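Local coordinates for anaphase-promoting complex subunit cut9 (Schizosaccharomyces pombe, PDB 2XPI), which serves as a tetratricopeptide-repeat subunit of the anaphase-promoting complex, the E3 ubiquitin ligase that controls progression through mitosis and G1, at residues A494-H497 / F498-A501; A517-A520 / N521-H524. One frame throughout, in Å; residues are numbered along the deposited sequence.

Contact 1: A494-H497 / F498-A501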
ATOM      1  N   ALA A 494     -19.333  41.630 -38.680  1.00 53.84           N
ATOM      2  CA  ALA A 494     -19.795  40.243 -38.690  1.00 50.53           C
ATOM      3  C   ALA A 494     -19.319  39.476 -39.928  1.00 53.04           C
ATOM      4  O   ALA A 494     -18.812  38.380 -39.801  1.00 54.16           O
ATOM      5  CB  ALA A 494     -21.307  40.164 -38.557  1.00 47.99           C
ATOM      6  N   ILE A 495     -19.476  40.043 -41.124  1.00 55.00           N
ATOM      7  CA  ILE A 495     -19.067  39.344 -42.344  1.00 52.74           C
ATOM      8  C   ILE A 495     -17.568  39.078 -42.339  1.00 54.26           C
ATOM      9  O   ILE A 495     -17.118  37.991 -42.715  1.00 52.75           O
ATOM     10  CB  ILE A 495     -19.439  40.143 -43.607  1.00 52.43           C
ATOM     11  CG1 ILE A 495     -20.899  39.889 -43.981  1.00 51.57           C
ATOM     12  CG2 ILE A 495     -18.519  39.791 -44.772  1.00 50.02           C
ATOM     13  CD1 ILE A 495     -21.546  41.059 -44.682  1.00 52.27           C
ATOM     14  N   ASN A 496     -16.795  40.071 -41.906  1.00 57.63           N
ATOM     15  CA  ASN A 496     -15.343  39.921 -41.859  1.00 60.82           C
ATOM     16  C   ASN A 496     -14.935  38.796 -40.914  1.00 60.85           C
ATOM     17  O   ASN A 496     -14.063  37.983 -41.225  1.00 61.81           O
ATOM     18  CB  ASN A 496     -14.673  41.235 -41.451  1.00 62.56           C
ATOM     19  CG  ASN A 496     -14.989  42.379 -42.412  1.00 67.83           C
ATOM     20  OD1 ASN A 496     -14.983  43.544 -42.016  1.00 71.47           O
ATOM     21  ND2 ASN A 496     -15.264  42.052 -43.677  1.00 68.80           N
ATOM     22  N   HIS A 497     -15.582  38.746 -39.757  1.00 58.67           N
ATOM     23  CA  HIS A 497     -15.290  37.714 -38.785  1.00 54.27           C
ATOM     24  C   HIS A 497     -15.667  36.332 -39.293  1.00 52.71           C
ATOM     25  O   HIS A 497     -14.846  35.418 -39.252  1.00 54.63           O
ATOM     26  CB  HIS A 497     -15.956  38.029 -37.451  1.00 53.26           C
ATOM     27  CG  HIS A 497     -15.193  39.019 -36.632  1.00 55.90           C
ATOM     28  ND1 HIS A 497     -15.805  39.939 -35.808  1.00 57.35           N
ATOM     29  CD2 HIS A 497     -13.860  39.234 -36.513  1.00 56.93           C
ATOM     30  CE1 HIS A 497     -14.881  40.675 -35.212  1.00 57.45           C
ATOM     31  NE2 HIS A 497     -13.694  40.265 -35.619  1.00 57.16           N
ATOM     32  N   PHE A 498     -16.891  36.171 -39.781  1.00 49.76           N
ATOM     33  CA  PHE A 498     -17.286  34.908 -40.404  1.00 49.43           C
ATOM     34  C   PHE A 498     -16.373  34.466 -41.541  1.00 52.43           C
ATOM     35  O   PHE A 498     -16.024  33.286 -41.634  1.00 52.78           O
ATOM     36  CB  PHE A 498     -18.717  34.973 -40.900  1.00 50.02           C
ATOM     37  CG  PHE A 498     -19.700  35.238 -39.820  1.00 51.05           C
ATOM     38  CD1 PHE A 498     -19.563  34.627 -38.590  1.00 49.62           C
ATOM     39  CD2 PHE A 498     -20.751  36.104 -40.021  1.00 51.85           C
ATOM     40  CE1 PHE A 498     -20.458  34.862 -37.597  1.00 48.96           C
ATOM     41  CE2 PHE A 498     -21.647  36.341 -39.026  1.00 51.74           C
ATOM     42  CZ  PHE A 498     -21.503  35.723 -37.812  1.00 50.63           C
ATOM     43  N   GLN A 499     -15.991  35.397 -42.410  1.00 55.55           N
ATOM     44  CA  GLN A 499     -15.129  35.048 -43.535  1.00 59.11           C
ATOM     45  C   GLN A 499     -13.767  34.556 -43.058  1.00 60.57           C
ATOM     46  O   GLN A 499     -13.128  33.734 -43.708  1.00 60.47           O
ATOM     47  CB  GLN A 499     -14.975  36.219 -44.509  1.00 62.19           C
ATOM     48  CG  GLN A 499     -16.084  36.319 -45.532  1.00 64.94           C
ATOM     49  CD  GLN A 499     -16.092  37.658 -46.274  1.00 69.12           C
ATOM     50  OE1 GLN A 499     -16.839  37.833 -47.246  1.00 71.51           O
ATOM     51  NE2 GLN A 499     -15.267  38.606 -45.818  1.00 68.83           N
ATOM     52  N   ASN A 500     -13.325  35.058 -41.911  1.00 62.58           N
ATOM     53  CA  ASN A 500     -12.034  34.654 -41.376  1.00 62.80           C
ATOM     54  C   ASN A 500     -12.059  33.347 -40.608  1.00 57.52           C
ATOM     55  O   ASN A 500     -11.069  32.623 -40.594  1.00 59.45           O
ATOM     56  CB  ASN A 500     -11.413  35.769 -40.551  1.00 67.68           C
ATOM     57  CG  ASN A 500     -10.272  36.425 -41.272  1.00 75.40           C
ATOM     58  OD1 ASN A 500     -10.459  37.392 -42.009  1.00 77.43           O
ATOM     59  ND2 ASN A 500      -9.079  35.870 -41.105  1.00 78.92           N
ATOM     60  N   ALA A 501     -13.184  33.045 -39.967  1.00 52.01           N
ATOM     61  CA  ALA A 501     -13.378  31.727 -39.385  1.00 49.19           C
ATOM     62  C   ALA A 501     -13.221  30.707 -40.505  1.00 51.39           C
ATOM     63  O   ALA A 501     -12.404  29.802 -40.413  1.00 51.28           O
ATOM     64  CB  ALA A 501     -14.759  31.613 -38.764  1.00 46.73           C
TER
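A494 and F498 meet one turn apart on helix 491-507, the second helix of TPR 12, where the CB of A494 lies 3.9 Å from CE2 of the F498 ring. The spacing and identity of these two residues, with A501 one turn further on, match the small–aromatic–small pattern that TPR sequences carry on their second helix. The F498 ring reaches A494 because its CG stands anti to the carbonyl carbon (chi1 -60°), which swings the ring back along the preceding turn. The same pair is joined through the backbone: F498 N donates to A494 O at 2.9 Å, with an almost straight N-H...O angle of 174°. This is the tightly packed face. A494 rests on F486 of helix 475-487, F498 on N479 of that helix and on N521 and L522 of helix 516-528, and an apolar side chain of another protein's chain also packs on the ring. A501 N bonds to H497 O at 3.0 Å, leading into the buried A501.

I495 and Q499 form a second pair, side by side and pointing the same way, with CG2 of I495 3.6 Å from the amide carbon CD of Q499. Q499 is extended beyond CG, and its OE1 is hydrogen-bonded to the hydroxyl of Y526 on helix 516-528. Towards solvent the packing thins out. N496 ND2 approaches Q499 NE2 no nearer than 4.1 Å, their amide planes turned 36° apart, and N500 is exposed. The helical bonds continue across this side, N500 N to N496 O at 3.1 Å. The chemistry therefore divides the helix: alanine, isoleucine and phenylalanine fill the seams with the neighbouring helices, while the amides lie toward solvent, Q499 at the edge, where its OE1 is tied to Y526.

Contact 2: A517-A520 / N521-H524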
ATOM      1  N   ALA A 517     -22.940  26.189 -39.484  1.00 44.80           N
ATOM      2  CA  ALA A 517     -23.554  27.293 -38.767  1.00 44.84           C
ATOM      3  C   ALA A 517     -22.856  28.609 -39.103  1.00 45.81           C
ATOM      4  O   ALA A 517     -23.499  29.657 -39.202  1.00 48.00           O
ATOM      5  CB  ALA A 517     -23.530  27.038 -37.286  1.00 44.46           C
ATOM      6  N   THR A 518     -21.542  28.554 -39.289  1.00 44.11           N
ATOM      7  CA  THR A 518     -20.794  29.739 -39.700  1.00 44.82           C
ATOM      8  C   THR A 518     -21.183  30.198 -41.113  1.00 46.00           C
ATOM      9  O   THR A 518     -21.409  31.383 -41.339  1.00 47.20           O
ATOM     10  CB  THR A 518     -19.275  29.514 -39.588  1.00 44.53           C
ATOM     11  OG1 THR A 518     -18.959  29.266 -38.222  1.00 43.69           O
ATOM     12  CG2 THR A 518     -18.497  30.726 -40.042  1.00 44.49           C
ATOM     13  N   TRP A 519     -21.278  29.254 -42.047  1.00 44.99           N
ATOM     14  CA  TRP A 519     -21.706  29.557 -43.408  1.00 44.31           C
ATOM     15  C   TRP A 519     -23.079  30.205 -43.398  1.00 44.66           C
ATOM     16  O   TRP A 519     -23.287  31.256 -43.996  1.00 44.33           O
ATOM     17  CB  TRP A 519     -21.758  28.283 -44.241  1.00 43.90           C
ATOM     18  CG  TRP A 519     -20.451  27.905 -44.832  1.00 44.40           C
ATOM     19  CD1 TRP A 519     -19.670  26.842 -44.482  1.00 44.13           C
ATOM     20  CD2 TRP A 519     -19.750  28.598 -45.875  1.00 45.43           C
ATOM     21  NE1 TRP A 519     -18.532  26.823 -45.254  1.00 45.71           N
ATOM     22  CE2 TRP A 519     -18.561  27.885 -46.121  1.00 45.19           C
ATOM     23  CE3 TRP A 519     -20.020  29.745 -46.633  1.00 46.91           C
ATOM     24  CZ2 TRP A 519     -17.631  28.287 -47.089  1.00 44.68           C
ATOM     25  CZ3 TRP A 519     -19.096  30.139 -47.606  1.00 46.87           C
ATOM     26  CH2 TRP A 519     -17.917  29.410 -47.818  1.00 45.96           C
ATOM     27  N   ALA A 520     -24.023  29.573 -42.710  1.00 44.09           N
ATOM     28  CA  ALA A 520     -25.352  30.147 -42.597  1.00 41.70           C
ATOM     29  C   ALA A 520     -25.241  31.487 -41.888  1.00 45.06           C
ATOM     30  O   ALA A 520     -25.899  32.434 -42.289  1.00 47.92           O
ATOM     31  CB  ALA A 520     -26.289  29.218 -41.871  1.00 37.17           C
ATOM     32  N   ASN A 521     -24.396  31.586 -40.861  1.00 43.80           N
ATOM     33  CA  ASN A 521     -24.170  32.884 -40.225  1.00 46.75           C
ATOM     34  C   ASN A 521     -23.769  33.961 -41.238  1.00 46.19           C
ATOM     35  O   ASN A 521     -24.333  35.050 -41.266  1.00 48.65           O
ATOM     36  CB  ASN A 521     -23.112  32.807 -39.114  1.00 49.65           C
ATOM     37  CG  ASN A 521     -23.613  32.097 -37.867  1.00 52.12           C
ATOM     38  OD1 ASN A 521     -24.802  31.802 -37.737  1.00 55.57           O
ATOM     39  ND2 ASN A 521     -22.703  31.821 -36.938  1.00 50.78           N
ATOM     40  N   LEU A 522     -22.782  33.658 -42.061  1.00 43.62           N
ATOM     41  CA  LEU A 522     -22.329  34.591 -43.073  1.00 45.07           C
ATOM     42  C   LEU A 522     -23.495  34.935 -43.995  1.00 50.53           C
ATOM     43  O   LEU A 522     -23.663  36.084 -44.397  1.00 52.68           O
ATOM     44  CB  LEU A 522     -21.206  33.952 -43.871  1.00 44.32           C
ATOM     45  CG  LEU A 522     -20.571  34.754 -44.988  1.00 47.24           C
ATOM     46  CD1 LEU A 522     -19.747  35.890 -44.416  1.00 48.39           C
ATOM     47  CD2 LEU A 522     -19.713  33.808 -45.826  1.00 46.10           C
ATOM     48  N   GLY A 523     -24.310  33.932 -44.319  1.00 50.57           N
ATOM     49  CA  GLY A 523     -25.518  34.153 -45.095  1.00 51.29           C
ATOM     50  C   GLY A 523     -26.524  35.097 -44.453  1.00 52.16           C
ATOM     51  O   GLY A 523     -27.203  35.844 -45.152  1.00 53.50           O
ATOM     52  N   HIS A 524     -26.631  35.058 -43.124  1.00 52.38           N
ATOM     53  CA  HIS A 524     -27.541  35.934 -42.377  1.00 51.84           C
ATOM     54  C   HIS A 524     -27.024  37.370 -42.319  1.00 52.75           C
ATOM     55  O   HIS A 524     -27.801  38.315 -42.339  1.00 54.99           O
ATOM     56  CB  HIS A 524     -27.772  35.412 -40.956  1.00 50.21           C
ATOM     57  CG  HIS A 524     -28.848  34.379 -40.857  1.00 50.99           C
ATOM     58  ND1 HIS A 524     -28.592  33.064 -40.536  1.00 50.04           N
ATOM     59  CD2 HIS A 524     -30.184  34.464 -41.046  1.00 54.34           C
ATOM     60  CE1 HIS A 524     -29.722  32.383 -40.527  1.00 50.54           C
ATOM     61  NE2 HIS A 524     -30.706  33.212 -40.828  1.00 53.83           N
TER
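L522, G523 and H524 each donate their backbone N-H to the carbonyl four residues earlier, on T518, W519 and A520 respectively, with N...O distances of 2.8 to 2.9 Å, so the turn is regular alpha-helix. It belongs to helix 516-528, the first helix of TPR 13, and W519, L522 and G523 stand at the spacing of the tryptophan–leucine–glycine signature of that helix in TPR sequences.

W519 and L522 run alongside each other on one side of the helix. The indole leaves with CG anti to the carbonyl carbon (chi1 -85°), whereas L522 holds CG anti to its own backbone N (chi1 -180°), and the two choices bring one leucine methyl to the six-membered ring. Further out, the indole lies on L502 of helix 491-507 and on Q541 and L545 of helix 532-545. It thus bridges the helices before and after its own. A520 meets L539 of helix 532-545 within the same repeat.

A different face of the turn serves a partner. Both OD1 and ND2 of N521 are hydrogen-bonded to the backbone of another protein's chain, and A517, T518 and H524 pack on its apolar side chains. This is consistent with hcn1, which is bound by TPR 8 and TPR 10-13. H524 additionally touches F486 of helix 475-487. Back on the indole side, CD2 of L522 sits 4.1 Å from CZ3 and 4.2 Å from CE3 of W519.

How the contacts relate
Contact 1 precedes contact 2 along the chain, and their centres are about 9 Å apart. The first lies on helix 491-507, which closes TPR 12, and the second on helix 516-528, which follows directly and opens TPR 13. They touch at the boundary between the two repeats: F498 CZ is 3.6 Å from N521 CB, and F498 CD2 is 3.8 Å from L522 CA. The signature phenylalanine of TPR 12 and the signature leucine of TPR 13 thus pack together across the repeat boundary, as in the stacking that builds a TPR superhelix. Both contacts also reach the chain of another protein, in keeping with the role of TPR 10-13 in binding hcn1.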